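Local atomic coordinates of phospholyase (Arthrobacter aurescens, PDB entry 5G4I), a protein that acts as a pyridoxal-5'-phosphate-dependent phospholyase, assigned as an ethanolamine-phosphate phospho-lyase, although it is a homologue of class III transaminases. Residues A[79-82]-A[83-87]; A[93-96]-A[97-100]; A[116-119]-A[120-124]; A[313-316]-A[317-320]. All blocks are in the same frame, centred on the assembly; numbering follows the deposited sequence.

In the fold
All four contacts are local. Contacts 3 and 4 are fully buried N-capped helix starts, whereas contacts 1 and 2 are only partly buried, and contact 1 includes exposed residues. Contacts 1, 2 and 4 form one cluster: helix 72-82 ends, helix 94-104 begins and helix 316-331 begins side by side. There Gln81 OE1 bonds to Arg95 NH1 at 2.8 Å, and Ser319 packs on Val96. Contact 3 adjoins contacts 2 and 4 chiefly through Leu116 and holds the cofactor phosphate. The chemistry follows position: helix-end carbonyls bound by the loop in contact 1, an ion pair in contact 2, phosphate-binding amides in contact 3 and an asparagine cap in contact 4. All four touch the second subunit.

Contact 1 (A[79-82]-A[83-87]); sequences YQQL and LTVNL
Tyr79 and Leu83 meet where helix 72-82 runs out, at a C-terminal turn that leads into the loop before helix 94-104. The apolar part is small. Leu83 CD1 lies 3.5 Å from Tyr79 CE2, and Leu83 CG sits over one face of the phenol ring, displaced toward its rim. Tyr79 CG stands anti to its own backbone N (chi1 -177°), which carries the ring across the end of the leucine branch; the ring also meets Tyr79 of the second subunit. Leu82 CD2 passes Asn86 ND2 at 4.1 Å, the two side chains lying next to each other and pointing the same way.

Backbone bonds finish the helix. Leu83 N donates to Tyr79 O at 3.0 Å and makes a weak bond to Gln80 O, and Thr84 N donates to Gln81 O at 3.0 Å. Val85 N adds a weak bond to Gln81 O.

Side chains bind one carbonyl of the last helical turn and one of the loop. The Thr84 hydroxyl OG1 folds back to donate to Gln80 O at 2.8 Å. Gln81 bends at chi2 (65°), turning its amide toward the loop, while its OE1 is held by Arg95 of helix 94-104. The amide is thus gripped at both ends: NE2 donates to Val85 O at 3.0 Å, almost perfectly straight (178°), with the acceptor lying in the amide plane.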
loop_
_atom_site.group_PDB
_atom_site.type_symbol
_atom_site.label_atom_id
_atom_site.label_comp_id
_atom_site.label_asym_id
_atom_site.label_seq_id
_atom_site.Cartn_x
_atom_site.Cartn_y
_atom_site.Cartn_z
ATOM N N TYR A 79 6.119 -17.348 -10.056
ATOM C CA TYR A 79 6.744 -18.512 -9.415
ATOM C C TYR A 79 8.242 -18.644 -9.772
ATOM O O TYR A 79 9.115 -18.851 -8.878
ATOM C CB TYR A 79 6.007 -19.785 -9.853
ATOM C CG TYR A 79 6.543 -21.062 -9.179
ATOM C CD1 TYR A 79 6.459 -21.260 -7.810
ATOM C CD2 TYR A 79 7.088 -22.057 -9.948
ATOM C CE1 TYR A 79 6.867 -22.444 -7.182
ATOM C CE2 TYR A 79 7.594 -23.203 -9.352
ATOM C CZ TYR A 79 7.462 -23.376 -7.982
ATOM O OH TYR A 79 7.929 -24.550 -7.313
ATOM N N GLN A 80 8.598 -18.489 -11.072
ATOM C CA GLN A 80 10.025 -18.573 -11.471
ATOM C C GLN A 80 10.859 -17.527 -10.745
ATOM O O GLN A 80 11.975 -17.834 -10.257
ATOM C CB GLN A 80 10.224 -18.512 -12.992
ATOM C CG GLN A 80 9.609 -19.766 -13.626
ATOM C CD GLN A 80 9.335 -19.772 -15.109
ATOM O OE1 GLN A 80 10.026 -19.143 -15.822
ATOM N NE2 GLN A 80 8.392 -20.620 -15.564
ATOM N N GLN A 81 10.343 -16.291 -10.590
ATOM C CA GLN A 81 11.092 -15.294 -9.814
ATOM C C GLN A 81 11.152 -15.620 -8.341
ATOM O O GLN A 81 12.191 -15.350 -7.699
ATOM C CB GLN A 81 10.595 -13.887 -10.086
ATOM C CG GLN A 81 11.500 -12.776 -9.565
ATOM C CD GLN A 81 12.890 -12.714 -10.242
ATOM O OE1 GLN A 81 12.996 -12.751 -11.509
ATOM N NE2 GLN A 81 13.930 -12.562 -9.446
ATOM N N LEU A 82 10.094 -16.206 -7.777
ATOM C CA LEU A 82 10.117 -16.602 -6.393
ATOM C C LEU A 82 11.170 -17.725 -6.064
ATOM O O LEU A 82 11.539 -17.861 -4.910
ATOM C CB LEU A 82 8.733 -17.092 -5.910
ATOM C CG LEU A 82 7.719 -15.949 -5.673
ATOM C CD1 LEU A 82 6.257 -16.487 -5.634
ATOM C CD2 LEU A 82 7.979 -15.210 -4.334
ATOM N N LEU A 83 11.525 -18.487 -7.102
ATOM C CA LEU A 83 12.657 -19.520 -6.964
ATOM C C LEU A 83 13.988 -18.897 -7.150
ATOM O O LEU A 83 15.014 -19.601 -7.021
ATOM C CB LEU A 83 12.441 -20.672 -7.946
ATOM C CG LEU A 83 11.234 -21.520 -7.679
ATOM C CD1 LEU A 83 11.043 -22.602 -8.770
ATOM C CD2 LEU A 83 11.229 -22.162 -6.310
ATOM N N THR A 84 14.074 -17.609 -7.441
ATOM C CA THR A 84 15.332 -16.914 -7.795
ATOM C C THR A 84 15.763 -15.944 -6.712
ATOM O O THR A 84 16.687 -16.235 -5.908
ATOM C CB THR A 84 15.172 -16.251 -9.187
ATOM O OG1 THR A 84 14.752 -17.232 -10.177
ATOM C CG2 THR A 84 16.473 -15.619 -9.676
ATOM N N VAL A 85 15.100 -14.769 -6.597
ATOM C CA VAL A 85 15.393 -13.795 -5.493
ATOM C C VAL A 85 14.258 -12.749 -5.431
ATOM O O VAL A 85 13.595 -12.540 -6.461
ATOM C CB VAL A 85 16.775 -13.098 -5.706
ATOM C CG1 VAL A 85 16.802 -12.128 -6.864
ATOM C CG2 VAL A 85 17.298 -12.462 -4.423
ATOM N N ASN A 86 14.097 -12.117 -4.289
ATOM C CA ASN A 86 12.944 -11.173 -4.107
ATOM C C ASN A 86 13.239 -10.003 -3.194
ATOM O O ASN A 86 12.446 -9.746 -2.237
ATOM C CB ASN A 86 11.694 -11.938 -3.709
ATOM C CG ASN A 86 10.405 -11.085 -3.789
ATOM O OD1 ASN A 86 10.378 -10.150 -4.619
ATOM N ND2 ASN A 86 9.351 -11.495 -3.096
ATOM N N LEU A 87 14.300 -9.247 -3.498
ATOM C CA LEU A 87 14.758 -8.194 -2.542
ATOM C C LEU A 87 14.365 -6.773 -3.018
ATOM O O LEU A 87 14.170 -6.487 -4.211
ATOM C CB LEU A 87 16.298 -8.223 -2.373
ATOM C CG LEU A 87 16.841 -9.328 -1.429
ATOM C CD1 LEU A 87 18.340 -9.444 -1.561
ATOM C CD2 LEU A 87 16.422 -9.045 0.019
#

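Contact 2 (A[93-96]-A[97-100]); sequences NSRV and VEYA
Glu98 N donates to Ser94 O at 2.9 Å, one of three successive i to i+4 backbone bonds; the others run from Tyr99 N to Arg95 O and from Ala100 N to Val96 O, also 2.9 Å each. Outside this backbone ladder the Glu98 side chain extends back toward the start of the helix, its CG and CD passing close to Ser94 O, and its two carboxylate oxygens go to different partners. OE2 accepts from Ser94 OG at 3.2 Å, with the hydroxyl standing above the carboxylate plane. That hydroxyl occupies the position between backbone N and carbonyl carbon (chi1 67°), facing the acid one turn on.

This is the first part of helix 94-104, and Arg95 and Glu98 form an i to i+3 salt bridge along its flank. Arg95 NE meets Glu98 OE1 at 3.1 Å, using the edge of the guanidinium, while the oxygen is approached on its syn side but 30° out of the carboxylate plane. The two flat groups are turned 50° against each other. Bends at chi2 and chi3 curl the arginine chain so that NE faces the acid and NH1 can reach Gln81 at the end of helix 72-82.

On another side Val96 is buried against Leu116 of strand 113-117 and Ser319 of helix 316-331. Arg22 of the second subunit packs against Val97 and Glu98.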
loop_
_atom_site.group_PDB
_atom_site.type_symbol
_atom_site.label_atom_id
_atom_site.label_comp_id
_atom_site.label_asym_id
_atom_site.label_seq_id
_atom_site.Cartn_x
_atom_site.Cartn_y
_atom_site.Cartn_z
ATOM N N ASN A 93 18.991 -4.836 -9.423
ATOM C CA ASN A 93 18.381 -6.079 -9.968
ATOM C C ASN A 93 17.713 -5.657 -11.304
ATOM O O ASN A 93 17.065 -4.583 -11.394
ATOM C CB ASN A 93 17.421 -6.771 -9.028
ATOM C CG ASN A 93 16.918 -8.133 -9.539
ATOM O OD1 ASN A 93 17.574 -9.259 -9.273
ATOM N ND2 ASN A 93 15.886 -8.120 -10.301
ATOM N N SER A 94 17.817 -6.508 -12.326
ATOM C CA SER A 94 17.360 -6.132 -13.656
ATOM C C SER A 94 15.823 -6.090 -13.813
ATOM O O SER A 94 15.310 -5.375 -14.704
ATOM C CB SER A 94 17.938 -6.999 -14.787
ATOM O OG SER A 94 17.464 -8.274 -14.708
ATOM N N ARG A 95 15.067 -6.893 -13.067
ATOM C CA ARG A 95 13.621 -7.026 -13.354
ATOM C C ARG A 95 12.850 -5.710 -13.205
ATOM O O ARG A 95 11.976 -5.405 -14.080
ATOM C CB ARG A 95 12.903 -8.122 -12.496
ATOM C CG ARG A 95 13.538 -9.513 -12.491
ATOM C CD ARG A 95 13.812 -10.173 -13.837
ATOM N NE ARG A 95 12.694 -10.197 -14.747
ATOM C CZ ARG A 95 11.714 -11.110 -14.778
ATOM N NH1 ARG A 95 11.603 -12.014 -13.818
ATOM N NH2 ARG A 95 10.749 -11.083 -15.714
ATOM N N VAL A 96 13.127 -4.934 -12.150
ATOM C CA VAL A 96 12.436 -3.647 -11.988
ATOM C C VAL A 96 12.742 -2.658 -13.131
ATOM O O VAL A 96 11.869 -1.889 -13.548
ATOM C CB VAL A 96 12.673 -2.989 -10.596
ATOM C CG1 VAL A 96 14.137 -2.638 -10.368
ATOM C CG2 VAL A 96 11.722 -1.793 -10.385
ATOM N N VAL A 97 13.995 -2.724 -13.605
ATOM C CA VAL A 97 14.369 -1.822 -14.714
ATOM C C VAL A 97 13.666 -2.226 -16.002
ATOM O O VAL A 97 13.166 -1.378 -16.767
ATOM C CB VAL A 97 15.919 -1.787 -14.855
ATOM C CG1 VAL A 97 16.341 -0.863 -16.026
ATOM C CG2 VAL A 97 16.489 -1.218 -13.586
ATOM N N GLU A 98 13.649 -3.529 -16.296
ATOM C CA GLU A 98 12.955 -4.059 -17.443
ATOM C C GLU A 98 11.451 -3.663 -17.419
ATOM O O GLU A 98 10.859 -3.226 -18.415
ATOM C CB GLU A 98 13.037 -5.574 -17.530
ATOM C CG GLU A 98 14.431 -6.083 -17.802
ATOM C CD GLU A 98 14.645 -7.562 -17.385
ATOM O OE1 GLU A 98 13.647 -8.322 -17.046
ATOM O OE2 GLU A 98 15.878 -7.940 -17.422
ATOM N N TYR A 99 10.829 -3.831 -16.247
ATOM C CA TYR A 99 9.414 -3.433 -16.130
ATOM C C TYR A 99 9.213 -1.902 -16.282
ATOM O O TYR A 99 8.276 -1.531 -17.003
ATOM C CB TYR A 99 8.808 -3.914 -14.768
ATOM C CG TYR A 99 7.339 -3.601 -14.632
ATOM C CD1 TYR A 99 6.408 -3.832 -15.649
ATOM C CD2 TYR A 99 6.872 -3.032 -13.480
ATOM C CE1 TYR A 99 5.058 -3.476 -15.544
ATOM C CE2 TYR A 99 5.479 -2.773 -13.291
ATOM C CZ TYR A 99 4.601 -2.988 -14.347
ATOM O OH TYR A 99 3.228 -2.673 -14.231
ATOM N N ALA A 100 10.050 -1.081 -15.648
ATOM C CA ALA A 100 9.943 0.351 -15.789
ATOM C C ALA A 100 10.088 0.774 -17.262
ATOM O O ALA A 100 9.337 1.611 -17.749
ATOM C CB ALA A 100 11.003 1.076 -14.925
#

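Contact 3 (A[116-119]-A[120-124]); sequences LTNS and GSEAN. With PLP (pyridoxal-5'-phosphate), chain C.
Ser119 OG sits between its own backbone N and carbonyl carbon (chi1 70°), and Glu122 CG stands anti to its carbonyl carbon (chi1 -74°), which brings the serine hydroxyl and the glutamate chain together at the N-cap of helix 120-135. This is the turn from strand 113-117 into the phosphate-binding helix start of a fold-type I, class III PLP enzyme. Ser119 OG accepts from Glu122 N at 3.0 Å, the capping bond. The Glu122 chain then extends back along the turn, and OE1 takes Asn118 N at 2.8 Å, nearly along its C-O axis; Asn310 also bonds to OE1. Ser119 O is held from opposite faces of its plane, by Thr117 OG1 and by Ala123 N, two bonds that would limit rotation of this carbonyl. At the dimer interface Ser119 OG bonds to Glu122 OE2 of the second subunit, and the reciprocal pair repeats it.

The amides at the helix start face the cofactor phosphate, where the helix dipole would be expected to favour an anion. Gly120 N donates to PLP O2P at 3.2 Å; Gln254 of the same chain, and Thr311 of the second subunit, also bond to the cofactor. One turn on, Asn124 approaches the pyridine ring and bonds to Asp251. Ser121 grips a single phosphate oxygen twice: its N reaches PLP O3P at 2.7 Å and its OG at 2.6 Å.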
loop_
_atom_site.group_PDB
_atom_site.type_symbol
_atom_site.label_atom_id
_atom_site.label_comp_id
_atom_site.label_asym_id
_atom_site.label_seq_id
_atom_site.Cartn_x
_atom_site.Cartn_y
_atom_site.Cartn_z
ATOM N N LEU A 116 7.135 3.413 -8.187
ATOM C CA LEU A 116 6.256 2.255 -7.997
ATOM C C LEU A 116 5.691 2.262 -6.531
ATOM O O LEU A 116 6.329 2.776 -5.590
ATOM C CB LEU A 116 7.055 0.964 -8.270
ATOM C CG LEU A 116 7.250 0.685 -9.755
ATOM C CD1 LEU A 116 8.405 -0.286 -10.039
ATOM C CD2 LEU A 116 5.989 0.127 -10.417
ATOM N N THR A 117 4.495 1.634 -6.379
ATOM C CA THR A 117 3.830 1.497 -5.089
ATOM C C THR A 117 3.199 0.091 -5.049
ATOM O O THR A 117 3.392 -0.717 -5.979
ATOM C CB THR A 117 2.738 2.585 -4.840
ATOM O OG1 THR A 117 1.606 2.289 -5.691
ATOM C CG2 THR A 117 3.271 4.013 -5.012
ATOM N N ASN A 118 2.403 -0.194 -3.984
ATOM C CA ASN A 118 1.762 -1.526 -3.844
ATOM C C ASN A 118 0.205 -1.469 -4.029
ATOM O O ASN A 118 -0.491 -2.453 -3.804
ATOM C CB ASN A 118 2.141 -2.178 -2.526
ATOM C CG ASN A 118 3.621 -2.129 -2.243
ATOM O OD1 ASN A 118 4.075 -1.300 -1.353
ATOM N ND2 ASN A 118 4.398 -2.824 -2.967
ATOM N N SER A 119 -0.344 -0.266 -4.260
ATOM C CA SER A 119 -1.826 -0.097 -4.344
ATOM C C SER A 119 -2.175 1.226 -5.069
ATOM O O SER A 119 -1.344 2.172 -5.108
ATOM C CB SER A 119 -2.498 -0.123 -2.982
ATOM O OG SER A 119 -2.202 1.054 -2.216
ATOM N N GLY A 120 -3.396 1.331 -5.555
ATOM C CA GLY A 120 -3.895 2.631 -6.108
ATOM C C GLY A 120 -3.932 3.681 -5.051
ATOM O O GLY A 120 -3.603 4.888 -5.343
ATOM N N SER A 121 -4.375 3.362 -3.805
ATOM C CA SER A 121 -4.375 4.422 -2.704
ATOM C C SER A 121 -2.962 4.915 -2.481
ATOM O O SER A 121 -2.748 6.137 -2.253
ATOM C CB SER A 121 -5.063 3.912 -1.364
ATOM O OG SER A 121 -6.447 3.704 -1.563
ATOM N N GLU A 122 -1.982 4.021 -2.402
ATOM C CA GLU A 122 -0.563 4.483 -2.192
ATOM C C GLU A 122 -0.178 5.406 -3.322
ATOM O O GLU A 122 0.561 6.426 -3.082
ATOM C CB GLU A 122 0.436 3.334 -2.023
ATOM C CG GLU A 122 0.423 2.586 -0.717
ATOM C CD GLU A 122 1.718 1.772 -0.491
ATOM O OE1 GLU A 122 2.255 1.092 -1.455
ATOM O OE2 GLU A 122 2.263 1.789 0.691
ATOM N N ALA A 123 -0.594 5.093 -4.549
ATOM C CA ALA A 123 -0.204 5.945 -5.712
ATOM C C ALA A 123 -0.842 7.347 -5.584
ATOM O O ALA A 123 -0.165 8.399 -5.776
ATOM C CB ALA A 123 -0.539 5.271 -7.029
ATOM N N ASN A 124 -2.142 7.430 -5.349
ATOM C CA ASN A 124 -2.802 8.744 -5.258
ATOM C C ASN A 124 -2.313 9.506 -4.018
ATOM O O ASN A 124 -2.149 10.759 -4.114
ATOM C CB ASN A 124 -4.342 8.619 -5.242
ATOM C CG ASN A 124 -4.950 8.388 -6.603
ATOM O OD1 ASN A 124 -4.467 8.959 -7.595
ATOM N ND2 ASN A 124 -6.053 7.677 -6.663
HETATM N N1 PLP C . -8.997 5.345 -7.567
HETATM C C2 PLP C . -9.903 4.708 -8.348
HETATM C C2A PLP C . -10.492 5.412 -9.542
HETATM C C3 PLP C . -10.317 3.318 -8.030
HETATM O O3 PLP C . -11.225 2.658 -8.799
HETATM C C4 PLP C . -9.705 2.679 -6.843
HETATM C C4A PLP C . -10.054 1.296 -6.446
HETATM C C5 PLP C . -8.726 3.483 -6.073
HETATM C C6 PLP C . -8.430 4.780 -6.487
HETATM C C5A PLP C . -8.057 2.902 -4.848
HETATM O O4P PLP C . -7.470 1.645 -5.177
HETATM P P PLP C . -6.929 0.668 -4.018
HETATM O O1P PLP C . -8.180 0.028 -3.467
HETATM O O2P PLP C . -6.010 -0.285 -4.744
HETATM O O3P PLP C . -6.229 1.598 -3.056
#

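Contact 4 (A[313-316]-A[317-320]); sequences AGNP and VSSA
Val317 CB lies 3.5 Å from Asn315 OD1 in the first turn of helix 316-331, where Asn315 is the N-cap residue and Pro316 leads the helix. Val317 N makes a weak bond to Asn86, and the valine side chain leans on Ile78 and Leu82 of helix 72-82. Ser318 supplies the cap's main donor: its N meets Asn315 OD1 at 2.8 Å in a straight bond (173°), arriving from above the plane of the amide carbonyl. The asparagine can do this because CG lies between the backbone N and carbonyl carbon (chi1 74°), turned over the helix start. Asn315 ND2 reaches weakly to Ser318 OG and bonds to Phe312 O, so the amide is tied on both of its atoms.

Ser319 contributes two donors to one acceptor. Its N binds Asn315 O at 3.0 Å and its OG binds the same oxygen at 2.9 Å, the hydroxyl standing above the carbonyl plane. Ala320 N closes on Pro316 O at 2.9 Å, continuing the helix. Asn315 thus serves the helix start through both side chain and carbonyl: its OD1, ND2 and O all find partners in the first turn or the preceding loop.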
loop_
_atom_site.group_PDB
_atom_site.type_symbol
_atom_site.label_atom_id
_atom_site.label_comp_id
_atom_site.label_asym_id
_atom_site.label_seq_id
_atom_site.Cartn_x
_atom_site.Cartn_y
_atom_site.Cartn_z
ATOM N N ALA A 313 7.844 -1.859 -2.922
ATOM C CA ALA A 313 7.654 -1.392 -4.291
ATOM C C ALA A 313 8.796 -1.786 -5.203
ATOM O O ALA A 313 10.001 -1.658 -4.798
ATOM C CB ALA A 313 7.506 0.109 -4.315
ATOM N N GLY A 314 8.483 -2.267 -6.422
ATOM C CA GLY A 314 9.604 -2.599 -7.333
ATOM C C GLY A 314 10.419 -3.794 -6.998
ATOM O O GLY A 314 11.553 -3.957 -7.507
ATOM N N ASN A 315 9.954 -4.611 -6.065
ATOM C CA ASN A 315 10.635 -5.877 -5.855
ATOM C C ASN A 315 10.578 -6.722 -7.157
ATOM O O ASN A 315 9.733 -6.491 -8.030
ATOM C CB ASN A 315 10.022 -6.613 -4.625
ATOM C CG ASN A 315 8.636 -7.240 -4.894
ATOM O OD1 ASN A 315 8.489 -8.211 -5.629
ATOM N ND2 ASN A 315 7.599 -6.673 -4.296
ATOM N N PRO A 316 11.490 -7.734 -7.344
ATOM C CA PRO A 316 11.559 -8.434 -8.569
ATOM C C PRO A 316 10.286 -9.266 -8.945
ATOM O O PRO A 316 10.005 -9.471 -10.119
ATOM C CB PRO A 316 12.759 -9.419 -8.359
ATOM C CG PRO A 316 13.579 -8.788 -7.280
ATOM C CD PRO A 316 12.593 -8.083 -6.416
ATOM N N VAL A 317 9.579 -9.785 -7.903
ATOM C CA VAL A 317 8.385 -10.601 -8.126
ATOM C C VAL A 317 7.155 -9.760 -8.625
ATOM O O VAL A 317 6.498 -10.072 -9.625
ATOM C CB VAL A 317 8.055 -11.449 -6.889
ATOM C CG1 VAL A 317 6.721 -12.136 -7.070
ATOM C CG2 VAL A 317 9.162 -12.459 -6.683
ATOM N N SER A 318 6.924 -8.605 -7.963
ATOM C CA SER A 318 5.982 -7.608 -8.470
ATOM C C SER A 318 6.326 -7.157 -9.906
ATOM O O SER A 318 5.419 -7.070 -10.750
ATOM C CB SER A 318 5.953 -6.376 -7.537
ATOM O OG SER A 318 5.363 -6.705 -6.271
ATOM N N SER A 319 7.612 -6.920 -10.157
ATOM C CA SER A 319 8.056 -6.517 -11.510
ATOM C C SER A 319 7.770 -7.622 -12.521
ATOM O O SER A 319 7.329 -7.330 -13.655
ATOM C CB SER A 319 9.531 -6.148 -11.464
ATOM O OG SER A 319 9.801 -5.061 -10.542
ATOM N N ALA A 320 8.048 -8.884 -12.174
ATOM C CA ALA A 320 7.755 -10.054 -13.063
ATOM C C ALA A 320 6.257 -10.120 -13.385
ATOM O O ALA A 320 5.836 -10.380 -14.534
ATOM C CB ALA A 320 8.305 -11.351 -12.452
#